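Long-range contact in superoxide dismutase [Mn/Fe] (Porphyromonas gingivalis, PDB 1UES), which catalyses the dismutation of superoxide radicals into oxygen and hydrogen peroxide with a single manganese or iron ion in each subunit of its homodimer: residues Arg147-Trp159 against Leu178-Tyr191. The protein carries 1 engineered substitution. Numbering follows the deposited sequence.
Sequences RKGLNPLLTFDVW and LWSIVDWDIVESRY. Engineered in segment 147-159: Thr155 (natural residue Gly). With MN (manganese (II) ion), chain E.
Phe156 reaches from strand 151-157 into an apolar corner made by Leu178 and Trp179. CD1 of Leu178 lies over one face of the phenyl ring, a CH-pi contact 3.5 Å from the ring centroid. The far end of the same ring turns its edge onto the six-membered ring of Trp179, the planes at 67°, in a T-shaped pair; an aromatic residue suits the place because it offers a face to one neighbour and an edge to the other. The indole keeps its polar end for Asn112, which accepts from NE1.

Two residues earlier, Leu154 swings CG away from its backbone N (chi1 164°), and its branched end fills two directions at once: CD2 meets Trp179 CZ3 and, at 3.8 Å, CH2 of Trp184, while CD1 packs on Val182. Leu153 and Leu154 both face Leu126 in a classic beta bulge, consistent with both leucines turning their ends toward residues 179-191. CB of Leu153 packs on Val187 CG1, and CD1 touches the Tyr191 ring at CD1 (3.7 Å).

Arg190, extended from CG to NE, runs alongside the strand in its N-to-C direction; its length lets CB pack by Leu153 CD2 while NH1 donates to Leu153 O at 2.9 Å, from 49° out of the carbonyl plane. Asn151 ND2 donates to Arg190 O, though the modelled 2.5 Å is doubtfully short.

The strand ends in Asp157, whose OD2 binds manganese at 2.1 Å beside His27, His74, His161 and a water; its OD1 accepts from Trp159 N in an Asx turn. Apolar packing thus joins the metal-bearing end of this outer sheet strand to residues 178-182, while farther back the two leucines and the Arg190 bond to Leu153 O hold helix 184-190.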
ATOM      1  N   ARG A 147      14.358  -0.467 -14.299  1.00 30.20           N
ATOM      2  CA  ARG A 147      13.807   0.622 -15.089  1.00 30.74           C
ATOM      3  C   ARG A 147      14.841   1.754 -15.220  1.00 31.19           C
ATOM      4  O   ARG A 147      14.655   2.678 -16.010  1.00 31.34           O
ATOM      5  CB  ARG A 147      12.513   1.148 -14.452  1.00 31.13           C
ATOM      6  CG  ARG A 147      11.481   1.660 -15.455  1.00 31.91           C
ATOM      7  CD  ARG A 147      10.289   2.287 -14.733  1.00 32.53           C
ATOM      8  NE  ARG A 147       9.083   2.320 -15.568  1.00 33.29           N
ATOM      9  CZ  ARG A 147       7.993   3.018 -15.276  1.00 33.68           C
ATOM     10  NH1 ARG A 147       7.946   3.751 -14.164  1.00 34.21           N
ATOM     11  NH2 ARG A 147       6.946   2.982 -16.091  1.00 33.88           N
ATOM     12  N   LYS A 148      15.927   1.652 -14.449  1.00 31.19           N
ATOM     13  CA  LYS A 148      17.012   2.644 -14.432  1.00 31.17           C
ATOM     14  C   LYS A 148      18.323   2.071 -14.971  1.00 30.63           C
ATOM     15  O   LYS A 148      19.377   2.687 -14.852  1.00 30.82           O
ATOM     16  CB  LYS A 148      17.251   3.101 -12.989  1.00 31.85           C
ATOM     17  CG  LYS A 148      16.850   4.513 -12.697  1.00 33.05           C
ATOM     18  CD  LYS A 148      17.176   4.848 -11.246  1.00 33.76           C
ATOM     19  CE  LYS A 148      17.093   3.626 -10.353  1.00 34.00           C
ATOM     20  NZ  LYS A 148      15.693   3.404  -9.901  1.00 34.56           N
ATOM     21  N   GLY A 149      18.269   0.871 -15.524  1.00 30.03           N
ATOM     22  CA  GLY A 149      19.460   0.231 -16.053  1.00 29.44           C
ATOM     23  C   GLY A 149      20.312  -0.466 -15.001  1.00 29.01           C
ATOM     24  O   GLY A 149      21.347  -1.045 -15.315  1.00 29.08           O
ATOM     25  N   LEU A 150      19.861  -0.440 -13.750  1.00 28.53           N
ATOM     26  CA  LEU A 150      20.592  -1.050 -12.640  1.00 28.24           C
ATOM     27  C   LEU A 150      20.286  -2.533 -12.465  1.00 28.30           C
ATOM     28  O   LEU A 150      19.251  -3.035 -12.946  1.00 28.24           O
ATOM     29  CB  LEU A 150      20.267  -0.318 -11.342  1.00 27.99           C
ATOM     30  CG  LEU A 150      20.780   1.120 -11.299  1.00 28.01           C
ATOM     31  CD1 LEU A 150      20.305   1.826 -10.049  1.00 27.74           C
ATOM     32  CD2 LEU A 150      22.297   1.092 -11.341  1.00 27.62           C
ATOM     33  N   ASN A 151      21.181  -3.215 -11.750  1.00 28.27           N
ATOM     34  CA  ASN A 151      21.065  -4.635 -11.485  1.00 28.26           C
ATOM     35  C   ASN A 151      20.400  -4.866 -10.137  1.00 27.50           C
ATOM     36  O   ASN A 151      20.963  -4.512  -9.117  1.00 27.20           O
ATOM     37  CB  ASN A 151      22.458  -5.256 -11.446  1.00 29.74           C
ATOM     38  CG  ASN A 151      22.420  -6.737 -11.443  1.00 31.25           C
ATOM     39  OD1 ASN A 151      21.666  -7.344 -12.204  1.00 33.01           O
ATOM     40  ND2 ASN A 151      23.238  -7.355 -10.599  1.00 32.60           N
ATOM     41  N   PRO A 152      19.217  -5.511 -10.114  1.00 26.80           N
ATOM     42  CA  PRO A 152      18.515  -5.766  -8.841  1.00 26.40           C
ATOM     43  C   PRO A 152      19.104  -6.933  -8.053  1.00 25.98           C
ATOM     44  O   PRO A 152      19.044  -8.070  -8.518  1.00 26.37           O
ATOM     45  CB  PRO A 152      17.078  -6.037  -9.286  1.00 26.55           C
ATOM     46  CG  PRO A 152      17.244  -6.686 -10.646  1.00 26.76           C
ATOM     47  CD  PRO A 152      18.476  -6.033 -11.274  1.00 26.80           C
ATOM     48  N   LEU A 153      19.616  -6.681  -6.848  1.00 24.99           N
ATOM     49  CA  LEU A 153      20.253  -7.734  -6.063  1.00 24.52           C
ATOM     50  C   LEU A 153      19.447  -8.318  -4.926  1.00 24.12           C
ATOM     51  O   LEU A 153      19.344  -9.530  -4.788  1.00 24.09           O
ATOM     52  CB  LEU A 153      21.583  -7.247  -5.487  1.00 24.81           C
ATOM     53  CG  LEU A 153      22.503  -6.506  -6.446  1.00 24.90           C
ATOM     54  CD1 LEU A 153      23.762  -6.108  -5.697  1.00 25.13           C
ATOM     55  CD2 LEU A 153      22.863  -7.421  -7.615  1.00 25.18           C
ATOM     56  N   LEU A 154      18.881  -7.442  -4.101  1.00 23.70           N
ATOM     57  CA  LEU A 154      18.120  -7.883  -2.956  1.00 23.04           C
ATOM     58  C   LEU A 154      16.966  -6.912  -2.718  1.00 22.50           C
ATOM     59  O   LEU A 154      17.154  -5.706  -2.770  1.00 22.98           O
ATOM     60  CB  LEU A 154      19.032  -7.905  -1.715  1.00 23.56           C
ATOM     61  CG  LEU A 154      18.324  -7.978  -0.366  1.00 23.56           C
ATOM     62  CD1 LEU A 154      17.794  -9.405  -0.176  1.00 24.07           C
ATOM     63  CD2 LEU A 154      19.296  -7.569   0.784  1.00 23.93           C
ATOM     64  N   THR A 155      15.766  -7.441  -2.495  1.00 21.76           N
ATOM     65  CA  THR A 155      14.657  -6.525  -2.216  1.00 21.60           C
ATOM     66  C   THR A 155      13.812  -6.932  -1.038  1.00 21.29           C
ATOM     67  O   THR A 155      13.614  -8.120  -0.782  1.00 21.52           O
ATOM     68  CB  THR A 155      13.709  -6.337  -3.452  1.00 21.52           C
ATOM     69  OG1 THR A 155      12.790  -5.270  -3.173  1.00 21.40           O
ATOM     70  CG2 THR A 155      12.900  -7.632  -3.770  1.00 21.75           C
ATOM     71  N   PHE A 156      13.310  -5.933  -0.301  1.00 21.40           N
ATOM     72  CA  PHE A 156      12.382  -6.190   0.788  1.00 21.10           C
ATOM     73  C   PHE A 156      11.042  -5.557   0.299  1.00 20.66           C
ATOM     74  O   PHE A 156      11.012  -4.413  -0.118  1.00 20.64           O
ATOM     75  CB  PHE A 156      12.803  -5.505   2.089  1.00 21.76           C
ATOM     76  CG  PHE A 156      13.968  -6.162   2.800  1.00 21.81           C
ATOM     77  CD1 PHE A 156      14.545  -7.332   2.310  1.00 22.07           C
ATOM     78  CD2 PHE A 156      14.477  -5.592   3.965  1.00 21.98           C
ATOM     79  CE1 PHE A 156      15.629  -7.948   2.970  1.00 22.37           C
ATOM     80  CE2 PHE A 156      15.557  -6.187   4.638  1.00 22.40           C
ATOM     81  CZ  PHE A 156      16.132  -7.357   4.147  1.00 21.97           C
ATOM     82  N   ASP A 157       9.975  -6.345   0.296  1.00 19.89           N
ATOM     83  CA  ASP A 157       8.658  -5.872  -0.117  1.00 19.60           C
ATOM     84  C   ASP A 157       8.039  -5.145   1.073  1.00 19.60           C
ATOM     85  O   ASP A 157       7.904  -5.750   2.156  1.00 19.61           O
ATOM     86  CB  ASP A 157       7.839  -7.103  -0.465  1.00 19.26           C
ATOM     87  CG  ASP A 157       6.508  -6.787  -1.098  1.00 19.90           C
ATOM     88  OD1 ASP A 157       6.188  -5.597  -1.281  1.00 19.63           O
ATOM     89  OD2 ASP A 157       5.818  -7.800  -1.391  1.00 19.66           O
ATOM     90  N   VAL A 158       7.671  -3.868   0.900  1.00 19.58           N
ATOM     91  CA  VAL A 158       7.041  -3.164   2.005  1.00 19.58           C
ATOM     92  C   VAL A 158       5.590  -2.856   1.739  1.00 19.31           C
ATOM     93  O   VAL A 158       4.980  -2.016   2.408  1.00 19.45           O
ATOM     94  CB  VAL A 158       7.853  -1.932   2.521  1.00 19.63           C
ATOM     95  CG1 VAL A 158       9.248  -2.420   2.982  1.00 19.98           C
ATOM     96  CG2 VAL A 158       7.989  -0.861   1.432  1.00 19.72           C
ATOM     97  N   TRP A 159       5.038  -3.584   0.762  1.00 19.54           N
ATOM     98  CA  TRP A 159       3.597  -3.517   0.521  1.00 19.32           C
ATOM     99  C   TRP A 159       3.117  -4.195   1.818  1.00 19.15           C
ATOM    100  O   TRP A 159       3.711  -5.157   2.265  1.00 19.25           O
ATOM    101  CB  TRP A 159       3.183  -4.398  -0.666  1.00 19.32           C
ATOM    102  CG  TRP A 159       3.292  -3.689  -1.986  1.00 19.25           C
ATOM    103  CD1 TRP A 159       4.428  -3.224  -2.567  1.00 19.04           C
ATOM    104  CD2 TRP A 159       2.220  -3.381  -2.869  1.00 19.85           C
ATOM    105  NE1 TRP A 159       4.139  -2.630  -3.773  1.00 19.49           N
ATOM    106  CE2 TRP A 159       2.782  -2.711  -3.989  1.00 20.21           C
ATOM    107  CE3 TRP A 159       0.830  -3.605  -2.829  1.00 20.17           C
ATOM    108  CZ2 TRP A 159       1.994  -2.254  -5.073  1.00 20.18           C
ATOM    109  CZ3 TRP A 159       0.040  -3.157  -3.913  1.00 20.13           C
ATOM    110  CH2 TRP A 159       0.636  -2.484  -5.022  1.00 19.99           C
ATOM    111  N   LEU A 178      13.724 -10.185   8.177  1.00 23.33           N
ATOM    112  CA  LEU A 178      13.969 -10.690   6.838  1.00 22.67           C
ATOM    113  C   LEU A 178      15.397 -11.123   6.665  1.00 22.96           C
ATOM    114  O   LEU A 178      15.689 -12.025   5.890  1.00 22.66           O
ATOM    115  CB  LEU A 178      13.621  -9.628   5.798  1.00 22.27           C
ATOM    116  CG  LEU A 178      12.142  -9.461   5.481  1.00 21.60           C
ATOM    117  CD1 LEU A 178      12.018  -8.281   4.480  1.00 21.08           C
ATOM    118  CD2 LEU A 178      11.539 -10.756   4.913  1.00 21.36           C
ATOM    119  N   TRP A 179      16.305 -10.472   7.383  1.00 22.91           N
ATOM    120  CA  TRP A 179      17.711 -10.846   7.232  1.00 23.64           C
ATOM    121  C   TRP A 179      18.001 -12.305   7.539  1.00 23.88           C
ATOM    122  O   TRP A 179      18.918 -12.913   6.952  1.00 23.88           O
ATOM    123  CB  TRP A 179      18.580  -9.934   8.091  1.00 23.52           C
ATOM    124  CG  TRP A 179      18.411  -8.512   7.773  1.00 23.83           C
ATOM    125  CD1 TRP A 179      17.714  -7.580   8.506  1.00 23.72           C
ATOM    126  CD2 TRP A 179      18.912  -7.819   6.618  1.00 23.78           C
ATOM    127  NE1 TRP A 179      17.756  -6.361   7.871  1.00 23.50           N
ATOM    128  CE2 TRP A 179      18.478  -6.477   6.717  1.00 23.58           C
ATOM    129  CE3 TRP A 179      19.684  -8.206   5.505  1.00 23.96           C
ATOM    130  CZ2 TRP A 179      18.787  -5.510   5.751  1.00 23.59           C
ATOM    131  CZ3 TRP A 179      19.992  -7.224   4.533  1.00 23.86           C
ATOM    132  CH2 TRP A 179      19.540  -5.905   4.672  1.00 24.02           C
ATOM    133  N   SER A 180      17.204 -12.889   8.431  1.00 24.09           N
ATOM    134  CA  SER A 180      17.383 -14.269   8.820  1.00 24.62           C
ATOM    135  C   SER A 180      17.043 -15.279   7.718  1.00 24.66           C
ATOM    136  O   SER A 180      17.445 -16.437   7.809  1.00 24.76           O
ATOM    137  CB  SER A 180      16.569 -14.571  10.087  1.00 24.84           C
ATOM    138  OG  SER A 180      15.169 -14.667   9.826  1.00 26.36           O
ATOM    139  N   ILE A 181      16.304 -14.866   6.683  1.00 24.07           N
ATOM    140  CA  ILE A 181      15.986 -15.810   5.606  1.00 24.00           C
ATOM    141  C   ILE A 181      16.645 -15.486   4.267  1.00 24.27           C
ATOM    142  O   ILE A 181      16.385 -16.153   3.259  1.00 23.90           O
ATOM    143  CB  ILE A 181      14.472 -15.936   5.356  1.00 23.60           C
ATOM    144  CG1 ILE A 181      13.830 -14.567   5.188  1.00 23.61           C
ATOM    145  CG2 ILE A 181      13.829 -16.734   6.508  1.00 23.46           C
ATOM    146  CD1 ILE A 181      12.371 -14.638   4.791  1.00 22.86           C
ATOM    147  N   VAL A 182      17.475 -14.460   4.245  1.00 24.25           N
ATOM    148  CA  VAL A 182      18.153 -14.117   3.003  1.00 25.11           C
ATOM    149  C   VAL A 182      19.229 -15.159   2.697  1.00 25.31           C
ATOM    150  O   VAL A 182      20.047 -15.485   3.555  1.00 25.37           O
ATOM    151  CB  VAL A 182      18.823 -12.720   3.117  1.00 24.70           C
ATOM    152  CG1 VAL A 182      19.732 -12.442   1.916  1.00 25.12           C
ATOM    153  CG2 VAL A 182      17.740 -11.656   3.212  1.00 24.92           C
ATOM    154  N   ASP A 183      19.219 -15.692   1.486  1.00 26.07           N
ATOM    155  CA  ASP A 183      20.255 -16.642   1.082  1.00 26.75           C
ATOM    156  C   ASP A 183      21.282 -15.791   0.338  1.00 26.95           C
ATOM    157  O   ASP A 183      21.086 -15.435  -0.822  1.00 26.68           O
ATOM    158  CB  ASP A 183      19.687 -17.706   0.159  1.00 27.17           C
ATOM    159  CG  ASP A 183      20.725 -18.742  -0.226  1.00 27.88           C
ATOM    160  OD1 ASP A 183      20.335 -19.852  -0.639  1.00 28.73           O
ATOM    161  OD2 ASP A 183      21.926 -18.439  -0.100  1.00 28.64           O
ATOM    162  N   TRP A 184      22.375 -15.442   1.008  1.00 27.43           N
ATOM    163  CA  TRP A 184      23.368 -14.602   0.357  1.00 28.08           C
ATOM    164  C   TRP A 184      24.044 -15.245  -0.851  1.00 28.73           C
ATOM    165  O   TRP A 184      24.584 -14.529  -1.694  1.00 28.97           O
ATOM    166  CB  TRP A 184      24.403 -14.110   1.370  1.00 27.91           C
ATOM    167  CG  TRP A 184      23.791 -13.040   2.258  1.00 27.77           C
ATOM    168  CD1 TRP A 184      23.313 -13.209   3.527  1.00 27.62           C
ATOM    169  CD2 TRP A 184      23.491 -11.688   1.890  1.00 27.59           C
ATOM    170  NE1 TRP A 184      22.728 -12.047   3.973  1.00 27.60           N
ATOM    171  CE2 TRP A 184      22.821 -11.094   2.991  1.00 27.55           C
ATOM    172  CE3 TRP A 184      23.720 -10.916   0.736  1.00 27.52           C
ATOM    173  CZ2 TRP A 184      22.376  -9.765   2.975  1.00 27.30           C
ATOM    174  CZ3 TRP A 184      23.270  -9.582   0.714  1.00 27.39           C
ATOM    175  CH2 TRP A 184      22.604  -9.024   1.837  1.00 27.15           C
ATOM    176  N   ASP A 185      23.993 -16.568  -0.954  1.00 29.32           N
ATOM    177  CA  ASP A 185      24.585 -17.238  -2.108  1.00 30.00           C
ATOM    178  C   ASP A 185      23.809 -16.861  -3.355  1.00 29.69           C
ATOM    179  O   ASP A 185      24.385 -16.706  -4.432  1.00 29.50           O
ATOM    180  CB  ASP A 185      24.560 -18.751  -1.921  1.00 31.42           C
ATOM    181  CG  ASP A 185      25.473 -19.198  -0.804  1.00 32.53           C
ATOM    182  OD1 ASP A 185      26.603 -18.661  -0.726  1.00 33.65           O
ATOM    183  OD2 ASP A 185      25.056 -20.060   0.004  1.00 33.70           O
ATOM    184  N   ILE A 186      22.494 -16.703  -3.206  1.00 29.19           N
ATOM    185  CA  ILE A 186      21.666 -16.323  -4.332  1.00 28.77           C
ATOM    186  C   ILE A 186      21.857 -14.841  -4.649  1.00 28.46           C
ATOM    187  O   ILE A 186      22.013 -14.464  -5.797  1.00 28.33           O
ATOM    188  CB  ILE A 186      20.185 -16.644  -4.054  1.00 28.94           C
ATOM    189  CG1 ILE A 186      20.045 -18.157  -3.883  1.00 28.90           C
ATOM    190  CG2 ILE A 186      19.283 -16.089  -5.168  1.00 28.71           C
ATOM    191  CD1 ILE A 186      18.811 -18.609  -3.152  1.00 29.24           C
ATOM    192  N   VAL A 187      21.860 -13.987  -3.632  1.00 28.15           N
ATOM    193  CA  VAL A 187      22.048 -12.572  -3.898  1.00 28.14           C
ATOM    194  C   VAL A 187      23.404 -12.353  -4.554  1.00 28.43           C
ATOM    195  O   VAL A 187      23.517 -11.627  -5.539  1.00 28.01           O
ATOM    196  CB  VAL A 187      21.962 -11.738  -2.596  1.00 27.94           C
ATOM    197  CG1 VAL A 187      22.187 -10.257  -2.904  1.00 28.12           C
ATOM    198  CG2 VAL A 187      20.616 -11.954  -1.934  1.00 28.05           C
ATOM    199  N   GLU A 188      24.435 -13.004  -4.022  1.00 28.77           N
ATOM    200  CA  GLU A 188      25.779 -12.844  -4.572  1.00 29.24           C
ATOM    201  C   GLU A 188      25.808 -13.235  -6.040  1.00 29.07           C
ATOM    202  O   GLU A 188      26.489 -12.601  -6.841  1.00 28.99           O
ATOM    203  CB  GLU A 188      26.773 -13.695  -3.795  1.00 30.28           C
ATOM    204  CG  GLU A 188      26.968 -13.249  -2.359  1.00 32.08           C
ATOM    205  CD  GLU A 188      27.487 -14.369  -1.482  1.00 32.98           C
ATOM    206  OE1 GLU A 188      27.866 -15.438  -2.034  1.00 33.95           O
ATOM    207  OE2 GLU A 188      27.524 -14.188  -0.245  1.00 33.89           O
ATOM    208  N   SER A 189      25.062 -14.277  -6.393  1.00 28.85           N
ATOM    209  CA  SER A 189      25.018 -14.718  -7.782  1.00 28.78           C
ATOM    210  C   SER A 189      24.454 -13.655  -8.726  1.00 28.32           C
ATOM    211  O   SER A 189      24.775 -13.650  -9.902  1.00 28.19           O
ATOM    212  CB  SER A 189      24.182 -15.993  -7.917  1.00 29.01           C
ATOM    213  OG  SER A 189      22.810 -15.648  -8.049  1.00 30.69           O
ATOM    214  N   ARG A 190      23.610 -12.754  -8.212  1.00 27.59           N
ATOM    215  CA  ARG A 190      23.023 -11.700  -9.037  1.00 27.17           C
ATOM    216  C   ARG A 190      23.992 -10.545  -9.248  1.00 27.28           C
ATOM    217  O   ARG A 190      23.808  -9.723 -10.138  1.00 27.37           O
ATOM    218  CB  ARG A 190      21.761 -11.149  -8.359  1.00 26.46           C
ATOM    219  CG  ARG A 190      20.821 -12.228  -7.863  1.00 25.66           C
ATOM    220  CD  ARG A 190      19.577 -11.592  -7.259  1.00 24.55           C
ATOM    221  NE  ARG A 190      18.525 -12.590  -7.173  1.00 24.12           N
ATOM    222  CZ  ARG A 190      17.442 -12.469  -6.419  1.00 24.39           C
ATOM    223  NH1 ARG A 190      17.272 -11.378  -5.681  1.00 23.02           N
ATOM    224  NH2 ARG A 190      16.530 -13.440  -6.417  1.00 23.56           N
ATOM    225  N   TYR A 191      25.038 -10.506  -8.433  1.00 27.72           N
ATOM    226  CA  TYR A 191      26.040  -9.431  -8.477  1.00 28.41           C
ATOM    227  C   TYR A 191      27.229  -9.664  -9.435  1.00 29.03           C
ATOM    228  O   TYR A 191      27.584 -10.837  -9.664  1.00 29.47           O
ATOM    229  CB  TYR A 191      26.558  -9.212  -7.049  1.00 28.20           C
ATOM    230  CG  TYR A 191      27.462  -8.024  -6.840  1.00 28.22           C
ATOM    231  CD1 TYR A 191      27.065  -6.731  -7.191  1.00 28.38           C
ATOM    232  CD2 TYR A 191      28.703  -8.191  -6.226  1.00 28.50           C
ATOM    233  CE1 TYR A 191      27.891  -5.615  -6.933  1.00 28.27           C
ATOM    234  CE2 TYR A 191      29.535  -7.097  -5.964  1.00 28.70           C
ATOM    235  CZ  TYR A 191      29.126  -5.822  -6.319  1.00 28.55           C
ATOM    236  OH  TYR A 191      29.979  -4.768  -6.097  1.00 29.10           O
ATOM    237  OXT TYR A 191      27.801  -8.667  -9.962  1.00 29.78           O
TER
HETATM  238 MN    MN E 192       4.146  -8.251  -2.519  1.00 18.41          MN
HETATM  239  O   HOH W   1       4.384  -6.204  -3.396  1.00 20.18           O